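Local coordinates for protein hydrolase, HD family (Bacillus thuringiensis serovar konkukian, PDB 3DJB) that is a predicted metal-dependent hydrolase of the HD superfamily, binding magnesium in an all-helical domain, though its substrate is not established, at residues T10-V14 with L56-V60; L40-E44 with T186-K190; G45-I51 with I113-V118; L145-P149 with F207-W211. The protein carries 3 engineered substitutions. All coordinates share one frame; numbering follows the deposited sequence.

How the interactions relate
Interactions 1, 2 and 3 each include a segment of the HD family region, interaction 3 both; interaction 4 lies at the far end of helix 187-211. Interactions 2 and 3 touch, their centres about 10 Å apart: helix 27-41 leads by a turn to helix 48-55, and L117 packs against L40 and T186. Along the chain interaction 3 is nested inside the loop that interaction 2 closes. Interaction 1 crosses both in sequence, its centre about 16 Å from that of interaction 3, and carries two residues of the magnesium site. Helix 187-211 joins interactions 2 and 4, about 35 Å apart between centres, and so links the neighbourhood of the metal site to the region that meets the second subunit.

Interaction 1. Residues T10-V14 with L56-V60; sequences TITFV and LLHDV
V14, F13, I11 and T10 of helix 3-17 pack against L56, L57 and V60, which flank the sequence pair that names the HD fold. H58 and D59, within the second segment, belong to the magnesium site together with H29 and D122, so this contact backs the metal-binding turn with hydrocarbon.

The apolar packing has two parts. In the first, the L56 branch CD2 is shared by two residues of the helix, lying 3.6 Å from T10 CG2 and the same distance from I11 CG1. In the second, L57 CD2 is shared by V14 and F13. It comes to 3.4 Å from V14 CG2 and reaches the F13 ring at the edge, in plane, 3.7 Å from CD1, while the L57 and F13 side chains cross at about a right angle. The F13 ring is also stacked with W79, outside the two segments. Branched and aromatic side chains suit a contact whose touching residues are mostly buried and which no hydrogen bond crosses.

The hydroxyl OG1 of T10 is hydrogen-bonded to W79 NE1, which lets a threonine sit in a buried position while its methyl faces L56. Within the helix, V14 N donates to T10 O at 3.0 Å; the turn at H58 has a weak bond from V60 N to L57 O. On the metal side, H58 NE2 makes a weak hydrogen bond with D122 OD1.

V14 has CG1 anti to its own nitrogen (chi1 178°), which leaves the other methyl, CG2, to meet V60 CG2 at 3.8 Å.

Interaction 2. Residues L40-E44 with T186-K190; sequences LSEQE and TNAAK
The carboxylate of E44 presents one face to the start of helix 187-211: T186 CB lies over that face, and A188 N approaches from the same side. The amide of N187 is the other flat group, and its plane stands 74° from that of the carboxylate, the two side chains crossing at about a right angle. The contact joins the end of helix 27-41, in the HD region, to the N-terminus of this long helix, whose first amides lack partners within it. T186 is the N-cap, and its OG1 accepts a weak bond from A189 N at 3.4 Å.

E44 supplies a second acceptor. A188 N donates to E44 OE2 at 3.1 Å with an N-H...O angle of 160°, meeting the oxygen from above the carboxylate plane, 42° out of it. The glutamate chain is bent at its second torsion, which folds the carboxylate back over T186, with CG 3.5 Å from T186 OG1. A negative group here should be stabilised by the positive end of the helix dipole. T186 is itself tied down, since its N is hydrogen-bonded to D120 OD1 on helix 113-123.

Beside these polar bonds, L40 packs against small residues. Alanines suit the first turn because they let the two helices come close, and L40 also touches L117 and D120. L40 CD1 lies 3.6 Å from both A188 CB and A189 N, and CD2 lies 4.0 Å from A189 CB.

Interaction 3. Residues G45-I51 with I113-V118; sequences GGNRFII and IEGKLV. Engineered in segment 113-118: L117 (natural residue Ile).
E114 reaches the backbone of N47 by turning its CG away from the carbonyl carbon (chi1 -81°) and bending again at the second torsion (76°). This folds the carboxylate over the start of helix 48-55 in the HD domain, where N47 is the N-cap. N47 N donates to E114 OE1, though the modelled 2.4 Å is too short to trust and the geometry is doubtful. An acidic residue suits the place, since a helix start offers amide hydrogens.

G45 and G46 form the approach to that helix, both with positive phi, a conformation glycine adopts readily. Their bare backbone also leaves room for I113, whose CD1 comes to 3.4 Å from G46 N.

Further along, the helices meet through aliphatic side chains. I51 puts its CG1 3.7 Å from E114 CA, and its CD1 lies 3.6 Å from CD1 of L117, an engineered residue that is isoleucine in the natural protein. The side chain of V118 is about 5 Å from that of H58, a magnesium ligand, close to the metal site without touching it. The side chains of I51 and V118 slide past each other in opposite directions, with I51 CG2 3.8 Å from V118 CG2.

Interaction 4. Residues L145-P149 with F207-W211; sequences LMYDP and FMKEW
Y147 points its ring edge at the face of W211 in a T-shaped pair: the tyrosine ring and the indole five-membered ring have centroids 4.7 Å apart and planes at 70°. The leading atom is Y147 CD1, which lies over the indole, 3.4 Å from W211 CE2. Both side chains extend with CG anti to the backbone nitrogen (chi1 177° for Y147), which carries each ring toward the other. The same indole face takes a CH-pi contact from Y147 CB, 4.2 Å from the centroid of the W211 six-membered ring.

F207, one turn earlier on the helix, turns its edge to the loop. Y147 CB and the M146 methyl CE both lie near its ring plane, CE being 3.7 Å from F207 CE2. M208, a selenomethionine like M146, brings its SE obliquely to the Y147 ring, 4.2 Å from the centroid, in a Met-aromatic contact; a methionine can bend, here at its second and third torsions, to bring its polarisable chalcogen to the ring, selenium standing in for sulfur.

The contact thus fastens the loop between helices 129-142 and 171-176 to the last turn of helix 187-211. L170 covers Y147, F207 and M208, and I130 of the second subunit packs on M146 and F207.

Interaction 1. Residues T10-V14 with L56-V60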
loop_
_atom_site.group_PDB
_atom_site.type_symbol
_atom_site.label_atom_id
_atom_site.label_comp_id
_atom_site.label_asym_id
_atom_site.label_seq_id
_atom_site.Cartn_x
_atom_site.Cartn_y
_atom_site.Cartn_z
ATOM N N THR A 10 -9.672 29.492 12.200
ATOM C CA THR A 10 -8.495 28.770 12.660
ATOM C C THR A 10 -8.152 27.734 11.552
ATOM O O THR A 10 -6.979 27.450 11.302
ATOM C CB THR A 10 -8.797 28.116 14.061
ATOM O OG1 THR A 10 -7.602 28.071 14.856
ATOM C CG2 THR A 10 -9.356 26.724 13.889
ATOM N N ILE A 11 -9.186 27.215 10.878
ATOM C CA ILE A 11 -9.035 26.255 9.773
ATOM C C ILE A 11 -8.289 26.957 8.663
ATOM O O ILE A 11 -7.687 26.331 7.786
ATOM C CB ILE A 11 -10.398 25.816 9.180
ATOM C CG1 ILE A 11 -11.125 24.924 10.170
ATOM C CG2 ILE A 11 -10.203 25.088 7.838
ATOM C CD1 ILE A 11 -12.484 24.480 9.694
ATOM N N THR A 12 -8.353 28.274 8.692
ATOM C CA THR A 12 -7.667 29.044 7.697
ATOM C C THR A 12 -6.275 29.301 8.225
ATOM O O THR A 12 -5.317 29.321 7.462
ATOM C CB THR A 12 -8.401 30.360 7.433
ATOM O OG1 THR A 12 -9.724 30.078 6.949
ATOM C CG2 THR A 12 -7.645 31.188 6.397
ATOM N N PHE A 13 -6.156 29.456 9.539
ATOM C CA PHE A 13 -4.851 29.712 10.153
ATOM C C PHE A 13 -3.838 28.595 9.879
ATOM O O PHE A 13 -2.663 28.862 9.593
ATOM C CB PHE A 13 -5.008 29.907 11.663
ATOM C CG PHE A 13 -3.705 30.098 12.394
ATOM C CD1 PHE A 13 -3.200 29.091 13.213
ATOM C CD2 PHE A 13 -2.994 31.289 12.280
ATOM C CE1 PHE A 13 -2.004 29.265 13.916
ATOM C CE2 PHE A 13 -1.797 31.474 12.978
ATOM C CZ PHE A 13 -1.305 30.456 13.800
ATOM N N VAL A 14 -4.295 27.350 9.968
ATOM C CA VAL A 14 -3.433 26.210 9.721
ATOM C C VAL A 14 -3.276 26.024 8.222
ATOM O O VAL A 14 -2.173 25.824 7.733
ATOM C CB VAL A 14 -4.024 24.941 10.351
ATOM C CG1 VAL A 14 -3.145 23.747 10.049
ATOM C CG2 VAL A 14 -4.160 25.134 11.842
ATOM N N LEU A 56 -6.953 20.600 15.769
ATOM C CA LEU A 56 -6.611 21.458 14.648
ATOM C C LEU A 56 -5.278 22.182 14.757
ATOM O O LEU A 56 -4.807 22.734 13.766
ATOM C CB LEU A 56 -7.704 22.504 14.462
ATOM C CG LEU A 56 -8.716 22.375 13.319
ATOM C CD1 LEU A 56 -10.140 22.298 13.868
ATOM C CD2 LEU A 56 -8.570 23.589 12.403
ATOM N N LEU A 57 -4.660 22.191 15.937
ATOM C CA LEU A 57 -3.393 22.906 16.093
ATOM C C LEU A 57 -2.239 22.099 16.706
ATOM O O LEU A 57 -1.149 22.653 16.930
ATOM C CB LEU A 57 -3.634 24.197 16.902
ATOM C CG LEU A 57 -4.530 25.304 16.301
ATOM C CD1 LEU A 57 -4.870 26.342 17.358
ATOM C CD2 LEU A 57 -3.830 25.966 15.127
ATOM N N HIS A 58 -2.466 20.805 16.964
ATOM C CA HIS A 58 -1.434 19.925 17.545
ATOM C C HIS A 58 -0.231 19.816 16.624
ATOM O O HIS A 58 0.909 19.645 17.059
ATOM C CB HIS A 58 -2.005 18.507 17.839
ATOM C CG HIS A 58 -2.321 17.679 16.619
ATOM N ND1 HIS A 58 -3.148 18.113 15.600
ATOM C CD2 HIS A 58 -1.971 16.408 16.292
ATOM C CE1 HIS A 58 -3.293 17.150 14.704
ATOM N NE2 HIS A 58 -2.590 16.105 15.100
ATOM N N ASP A 59 -0.512 19.942 15.337
ATOM C CA ASP A 59 0.499 19.850 14.320
ATOM C C ASP A 59 1.276 21.135 14.093
ATOM O O ASP A 59 2.421 21.095 13.653
ATOM C CB ASP A 59 -0.146 19.388 13.018
ATOM C CG ASP A 59 -0.089 17.885 12.843
ATOM O OD1 ASP A 59 -0.304 17.150 13.826
ATOM O OD2 ASP A 59 0.168 17.436 11.712
ATOM N N VAL A 60 0.671 22.275 14.401
ATOM C CA VAL A 60 1.331 23.554 14.188
ATOM C C VAL A 60 2.431 23.840 15.199
ATOM O O VAL A 60 3.269 24.723 14.999
ATOM C CB VAL A 60 0.301 24.680 14.186
ATOM C CG1 VAL A 60 0.975 26.027 14.026
ATOM C CG2 VAL A 60 -0.656 24.449 13.041
#

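Interaction 2. Residues L40-E44 with T186-K190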
loop_
_atom_site.group_PDB
_atom_site.type_symbol
_atom_site.label_atom_id
_atom_site.label_comp_id
_atom_site.label_asym_id
_atom_site.label_seq_id
_atom_site.Cartn_x
_atom_site.Cartn_y
_atom_site.Cartn_z
ATOM N N LEU A 40 -16.004 11.378 17.392
ATOM C CA LEU A 40 -15.618 10.683 18.613
ATOM C C LEU A 40 -16.248 11.349 19.858
ATOM O O LEU A 40 -16.801 10.665 20.730
ATOM C CB LEU A 40 -14.089 10.662 18.714
ATOM C CG LEU A 40 -13.348 9.358 19.018
ATOM C CD1 LEU A 40 -13.769 8.249 18.071
ATOM C CD2 LEU A 40 -11.858 9.621 18.906
ATOM N N SER A 41 -16.180 12.680 19.933
ATOM C CA SER A 41 -16.750 13.417 21.072
ATOM C C SER A 41 -18.249 13.213 21.145
ATOM O O SER A 41 -18.789 12.924 22.210
ATOM C CB SER A 41 -16.454 14.930 20.965
ATOM O OG SER A 41 -17.447 15.622 20.213
ATOM N N GLU A 42 -18.904 13.377 19.999
ATOM C CA GLU A 42 -20.347 13.220 19.906
ATOM C C GLU A 42 -20.740 11.782 20.169
ATOM O O GLU A 42 -21.734 11.278 19.664
ATOM C CB GLU A 42 -20.867 13.673 18.535
ATOM C CG GLU A 42 -20.709 12.677 17.402
ATOM C CD GLU A 42 -20.874 13.342 16.050
ATOM O OE1 GLU A 42 -21.088 12.627 15.048
ATOM O OE2 GLU A 42 -20.766 14.588 15.986
ATOM N N GLN A 43 -19.942 11.110 20.969
ATOM C CA GLN A 43 -20.272 9.762 21.308
ATOM C C GLN A 43 -19.595 9.448 22.607
ATOM O O GLN A 43 -19.800 8.385 23.185
ATOM C CB GLN A 43 -19.807 8.807 20.237
ATOM C CG GLN A 43 -20.356 7.442 20.471
ATOM C CD GLN A 43 -20.516 6.694 19.197
ATOM O OE1 GLN A 43 -21.044 5.584 19.174
ATOM N NE2 GLN A 43 -20.059 7.296 18.108
ATOM N N GLU A 44 -18.796 10.398 23.077
ATOM C CA GLU A 44 -18.069 10.215 24.316
ATOM C C GLU A 44 -18.114 11.416 25.242
ATOM O O GLU A 44 -17.662 11.333 26.380
ATOM C CB GLU A 44 -16.617 9.888 24.012
ATOM C CG GLU A 44 -16.383 8.520 23.439
ATOM C CD GLU A 44 -16.759 7.425 24.399
ATOM O OE1 GLU A 44 -16.669 7.644 25.632
ATOM O OE2 GLU A 44 -17.135 6.331 23.918
ATOM N N THR A 186 -10.781 6.371 24.866
ATOM C CA THR A 186 -12.243 6.259 24.934
ATOM C C THR A 186 -12.752 5.034 24.195
ATOM O O THR A 186 -12.012 4.368 23.469
ATOM C CB THR A 186 -13.000 7.459 24.318
ATOM O OG1 THR A 186 -13.167 7.228 22.922
ATOM C CG2 THR A 186 -12.257 8.757 24.514
ATOM N N ASN A 187 -14.040 4.759 24.367
ATOM C CA ASN A 187 -14.672 3.613 23.731
ATOM C C ASN A 187 -14.793 3.766 22.218
ATOM O O ASN A 187 -14.297 2.922 21.485
ATOM C CB ASN A 187 -16.070 3.380 24.321
ATOM C CG ASN A 187 -16.034 2.867 25.753
ATOM O OD1 ASN A 187 -17.079 2.683 26.377
ATOM N ND2 ASN A 187 -14.834 2.627 26.275
ATOM N N ALA A 188 -15.461 4.828 21.759
ATOM C CA ALA A 188 -15.655 5.049 20.324
ATOM C C ALA A 188 -14.360 4.844 19.538
ATOM O O ALA A 188 -14.359 4.231 18.459
ATOM C CB ALA A 188 -16.210 6.446 20.073
ATOM N N ALA A 189 -13.261 5.359 20.091
ATOM C CA ALA A 189 -11.934 5.230 19.486
ATOM C C ALA A 189 -11.543 3.758 19.481
ATOM O O ALA A 189 -11.089 3.235 18.467
ATOM C CB ALA A 189 -10.914 6.033 20.283
ATOM N N LYS A 190 -11.711 3.095 20.623
ATOM C CA LYS A 190 -11.384 1.682 20.708
ATOM C C LYS A 190 -12.209 0.897 19.696
ATOM O O LYS A 190 -11.691 0.018 19.013
ATOM C CB LYS A 190 -11.647 1.133 22.115
ATOM C CG LYS A 190 -10.571 1.470 23.149
ATOM C CD LYS A 190 -10.581 0.483 24.325
ATOM C CE LYS A 190 -10.607 -1.001 23.868
ATOM N NZ LYS A 190 -9.466 -1.481 23.011
#

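Interaction 3. Residues G45-I51 with I113-V118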
loop_
_atom_site.group_PDB
_atom_site.type_symbol
_atom_site.label_atom_id
_atom_site.label_comp_id
_atom_site.label_asym_id
_atom_site.label_seq_id
_atom_site.Cartn_x
_atom_site.Cartn_y
_atom_site.Cartn_z
ATOM N N GLY A 45 -18.641 12.533 24.751
ATOM C CA GLY A 45 -18.722 13.727 25.570
ATOM C C GLY A 45 -17.581 14.704 25.332
ATOM O O GLY A 45 -17.119 14.860 24.200
ATOM N N GLY A 46 -17.137 15.366 26.402
ATOM C CA GLY A 46 -16.059 16.342 26.315
ATOM C C GLY A 46 -16.406 17.625 25.569
ATOM O O GLY A 46 -17.277 17.638 24.692
ATOM N N ASN A 47 -15.701 18.707 25.896
ATOM C CA ASN A 47 -15.944 20.005 25.263
ATOM C C ASN A 47 -15.550 20.100 23.794
ATOM O O ASN A 47 -14.375 20.283 23.483
ATOM C CB ASN A 47 -15.199 21.106 26.000
ATOM C CG ASN A 47 -15.564 22.485 25.483
ATOM O OD1 ASN A 47 -16.014 22.634 24.341
ATOM N ND2 ASN A 47 -15.371 23.504 26.322
ATOM N N ARG A 48 -16.527 20.024 22.896
ATOM C CA ARG A 48 -16.248 20.104 21.466
ATOM C C ARG A 48 -15.240 21.187 21.096
ATOM O O ARG A 48 -14.098 20.875 20.754
ATOM C CB ARG A 48 -17.543 20.306 20.689
ATOM C CG ARG A 48 -18.304 19.005 20.453
ATOM C CD ARG A 48 -17.823 18.344 19.170
ATOM N NE ARG A 48 -17.825 19.313 18.067
ATOM C CZ ARG A 48 -18.701 19.336 17.065
ATOM N NH1 ARG A 48 -19.670 18.428 16.997
ATOM N NH2 ARG A 48 -18.615 20.287 16.139
ATOM N N PHE A 49 -15.634 22.453 21.168
ATOM C CA PHE A 49 -14.705 23.532 20.822
ATOM C C PHE A 49 -13.259 23.274 21.224
ATOM O O PHE A 49 -12.347 23.461 20.424
ATOM C CB PHE A 49 -15.122 24.827 21.474
ATOM C CG PHE A 49 -14.272 25.986 21.089
ATOM C CD1 PHE A 49 -13.584 26.710 22.057
ATOM C CD2 PHE A 49 -14.248 26.431 19.767
ATOM C CE1 PHE A 49 -12.890 27.880 21.717
ATOM C CE2 PHE A 49 -13.559 27.600 19.416
ATOM C CZ PHE A 49 -12.878 28.331 20.395
ATOM N N ILE A 50 -13.038 22.875 22.470
ATOM C CA ILE A 50 -11.677 22.616 22.897
ATOM C C ILE A 50 -11.143 21.481 22.048
ATOM O O ILE A 50 -10.122 21.636 21.389
ATOM C CB ILE A 50 -11.575 22.259 24.415
ATOM C CG1 ILE A 50 -11.621 23.540 25.256
ATOM C CG2 ILE A 50 -10.256 21.575 24.707
ATOM C CD1 ILE A 50 -11.664 23.293 26.739
ATOM N N ILE A 51 -11.843 20.352 22.040
ATOM C CA ILE A 51 -11.398 19.203 21.259
ATOM C C ILE A 51 -11.013 19.629 19.838
ATOM O O ILE A 51 -9.904 19.327 19.380
ATOM C CB ILE A 51 -12.484 18.113 21.199
ATOM C CG1 ILE A 51 -12.694 17.528 22.590
ATOM C CG2 ILE A 51 -12.064 17.008 20.255
ATOM C CD1 ILE A 51 -13.822 16.520 22.678
ATOM N N ILE A 113 -10.716 14.210 29.405
ATOM C CA ILE A 113 -11.478 13.571 28.336
ATOM C C ILE A 113 -11.304 14.252 26.975
ATOM O O ILE A 113 -11.166 13.562 25.961
ATOM C CB ILE A 113 -12.971 13.506 28.663
ATOM C CG1 ILE A 113 -13.706 12.846 27.492
ATOM C CG2 ILE A 113 -13.481 14.899 29.011
ATOM C CD1 ILE A 113 -15.207 12.861 27.584
ATOM N N GLU A 114 -11.321 15.591 26.952
ATOM C CA GLU A 114 -11.144 16.362 25.708
ATOM C C GLU A 114 -9.849 15.941 25.022
ATOM O O GLU A 114 -9.843 15.513 23.869
ATOM C CB GLU A 114 -11.068 17.868 25.992
ATOM C CG GLU A 114 -12.407 18.546 26.191
ATOM C CD GLU A 114 -13.015 18.266 27.546
ATOM O OE1 GLU A 114 -14.190 18.652 27.750
ATOM O OE2 GLU A 114 -12.322 17.673 28.409
ATOM N N GLY A 115 -8.743 16.089 25.740
ATOM C CA GLY A 115 -7.473 15.691 25.183
ATOM C C GLY A 115 -7.526 14.217 24.828
ATOM O O GLY A 115 -7.268 13.840 23.684
ATOM N N LYS A 116 -7.873 13.379 25.803
ATOM C CA LYS A 116 -7.938 11.940 25.573
ATOM C C LYS A 116 -8.557 11.642 24.213
ATOM O O LYS A 116 -8.070 10.768 23.493
ATOM C CB LYS A 116 -8.750 11.248 26.674
ATOM C CG LYS A 116 -8.033 10.057 27.328
ATOM C CD LYS A 116 -8.155 10.061 28.871
ATOM C CE LYS A 116 -9.558 9.659 29.364
ATOM N NZ LYS A 116 -9.744 9.798 30.849
ATOM N N LEU A 117 -9.612 12.369 23.848
ATOM C CA LEU A 117 -10.250 12.130 22.565
ATOM C C LEU A 117 -9.374 12.571 21.404
ATOM O O LEU A 117 -9.196 11.827 20.441
ATOM C CB LEU A 117 -11.625 12.814 22.490
ATOM C CG LEU A 117 -12.842 12.006 22.977
ATOM C CD1 LEU A 117 -14.064 12.907 23.073
ATOM C CD2 LEU A 117 -13.096 10.857 22.024
ATOM N N VAL A 118 -8.811 13.768 21.486
ATOM C CA VAL A 118 -7.953 14.246 20.399
ATOM C C VAL A 118 -6.873 13.196 20.115
ATOM O O VAL A 118 -6.608 12.850 18.964
ATOM C CB VAL A 118 -7.297 15.607 20.761
ATOM C CG1 VAL A 118 -6.353 16.056 19.656
ATOM C CG2 VAL A 118 -8.381 16.653 20.964
#

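Interaction 4. Residues L145-P149 with F207-W211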
loop_
_atom_site.group_PDB
_atom_site.type_symbol
_atom_site.label_atom_id
_atom_site.label_comp_id
_atom_site.label_asym_id
_atom_site.label_seq_id
_atom_site.Cartn_x
_atom_site.Cartn_y
_atom_site.Cartn_z
ATOM N N LEU A 145 12.064 -3.117 0.264
ATOM C CA LEU A 145 11.141 -4.071 -0.327
ATOM C C LEU A 145 9.819 -3.969 0.430
ATOM O O LEU A 145 9.671 -3.149 1.342
ATOM C CB LEU A 145 11.695 -5.485 -0.198
ATOM C CG LEU A 145 13.212 -5.549 -0.010
ATOM C CD1 LEU A 145 13.580 -6.974 0.343
ATOM C CD2 LEU A 145 13.940 -5.065 -1.252
HETATM N N MSE A 146 8.860 -4.799 0.046
HETATM C CA MSE A 146 7.561 -4.790 0.699
HETATM C C MSE A 146 7.521 -5.903 1.735
HETATM O O MSE A 146 7.027 -5.719 2.848
HETATM C CB MSE A 146 6.463 -5.017 -0.321
HETATM C CG MSE A 146 6.834 -4.565 -1.691
HETATM SE SE MSE A 146 5.291 -4.541 -2.832
HETATM C CE MSE A 146 4.547 -6.291 -2.493
ATOM N N TYR A 147 8.041 -7.063 1.337
ATOM C CA TYR A 147 8.120 -8.241 2.190
ATOM C C TYR A 147 9.378 -9.019 1.858
ATOM O O TYR A 147 9.891 -8.945 0.739
ATOM C CB TYR A 147 6.936 -9.165 1.965
ATOM C CG TYR A 147 7.021 -10.433 2.790
ATOM C CD1 TYR A 147 6.613 -11.652 2.266
ATOM C CD2 TYR A 147 7.453 -10.402 4.122
ATOM C CE1 TYR A 147 6.622 -12.805 3.036
ATOM C CE2 TYR A 147 7.466 -11.556 4.902
ATOM C CZ TYR A 147 7.045 -12.750 4.350
ATOM O OH TYR A 147 7.017 -13.892 5.110
ATOM N N ASP A 148 9.858 -9.777 2.839
ATOM C CA ASP A 148 11.052 -10.593 2.678
ATOM C C ASP A 148 11.059 -11.683 3.750
ATOM O O ASP A 148 11.162 -11.381 4.932
ATOM C CB ASP A 148 12.301 -9.731 2.831
ATOM C CG ASP A 148 13.545 -10.415 2.313
ATOM O OD1 ASP A 148 13.740 -11.612 2.606
ATOM O OD2 ASP A 148 14.339 -9.751 1.620
ATOM N N PRO A 149 10.954 -12.963 3.350
ATOM C CA PRO A 149 10.949 -14.097 4.282
ATOM C C PRO A 149 12.285 -14.321 5.004
ATOM O O PRO A 149 12.383 -15.157 5.895
ATOM C CB PRO A 149 10.571 -15.264 3.384
ATOM C CG PRO A 149 11.213 -14.887 2.085
ATOM C CD PRO A 149 10.835 -13.431 1.958
ATOM N N PHE A 207 -2.609 -10.694 1.686
ATOM C CA PHE A 207 -1.333 -10.390 1.070
ATOM C C PHE A 207 -0.451 -11.608 1.045
ATOM O O PHE A 207 0.184 -11.887 0.042
ATOM C CB PHE A 207 -0.630 -9.266 1.830
ATOM C CG PHE A 207 0.770 -8.963 1.345
ATOM C CD1 PHE A 207 1.842 -9.777 1.689
ATOM C CD2 PHE A 207 1.022 -7.817 0.598
ATOM C CE1 PHE A 207 3.141 -9.443 1.298
ATOM C CE2 PHE A 207 2.317 -7.483 0.207
ATOM C CZ PHE A 207 3.373 -8.292 0.560
HETATM N N MSE A 208 -0.419 -12.338 2.153
HETATM C CA MSE A 208 0.433 -13.520 2.265
HETATM C C MSE A 208 0.075 -14.662 1.330
HETATM O O MSE A 208 0.945 -15.224 0.662
HETATM C CB MSE A 208 0.425 -14.020 3.705
HETATM C CG MSE A 208 1.820 -14.283 4.244
HETATM SE SE MSE A 208 3.029 -12.813 3.845
HETATM C CE MSE A 208 2.148 -11.434 4.884
ATOM N N LYS A 209 -1.207 -15.013 1.307
ATOM C CA LYS A 209 -1.674 -16.076 0.446
ATOM C C LYS A 209 -1.226 -15.766 -0.981
ATOM O O LYS A 209 -0.812 -16.656 -1.720
ATOM C CB LYS A 209 -3.200 -16.194 0.517
ATOM C CG LYS A 209 -3.939 -14.928 0.136
ATOM C CD LYS A 209 -5.400 -15.204 -0.232
ATOM C CE LYS A 209 -6.241 -15.670 0.955
ATOM N NZ LYS A 209 -7.676 -15.804 0.555
ATOM N N GLU A 210 -1.293 -14.497 -1.369
ATOM C CA GLU A 210 -0.875 -14.114 -2.710
ATOM C C GLU A 210 0.623 -14.316 -2.849
ATOM O O GLU A 210 1.098 -14.787 -3.878
ATOM C CB GLU A 210 -1.245 -12.653 -2.996
ATOM C CG GLU A 210 -2.706 -12.470 -3.405
ATOM C CD GLU A 210 -3.200 -11.038 -3.248
ATOM O OE1 GLU A 210 -2.521 -10.105 -3.741
ATOM O OE2 GLU A 210 -4.278 -10.849 -2.637
ATOM N N TRP A 211 1.365 -13.979 -1.802
ATOM C CA TRP A 211 2.817 -14.119 -1.825
ATOM C C TRP A 211 3.244 -15.545 -2.160
ATOM O O TRP A 211 4.321 -15.770 -2.721
ATOM C CB TRP A 211 3.400 -13.708 -0.473
ATOM C CG TRP A 211 4.886 -13.760 -0.432
ATOM C CD1 TRP A 211 5.653 -14.785 0.014
ATOM C CD2 TRP A 211 5.787 -12.740 -0.873
ATOM N NE1 TRP A 211 6.983 -14.468 -0.119
ATOM C CE2 TRP A 211 7.092 -13.217 -0.661
ATOM C CE3 TRP A 211 5.615 -11.467 -1.429
ATOM C CZ2 TRP A 211 8.222 -12.471 -0.980
ATOM C CZ3 TRP A 211 6.738 -10.722 -1.749
ATOM C CH2 TRP A 211 8.028 -11.228 -1.522
#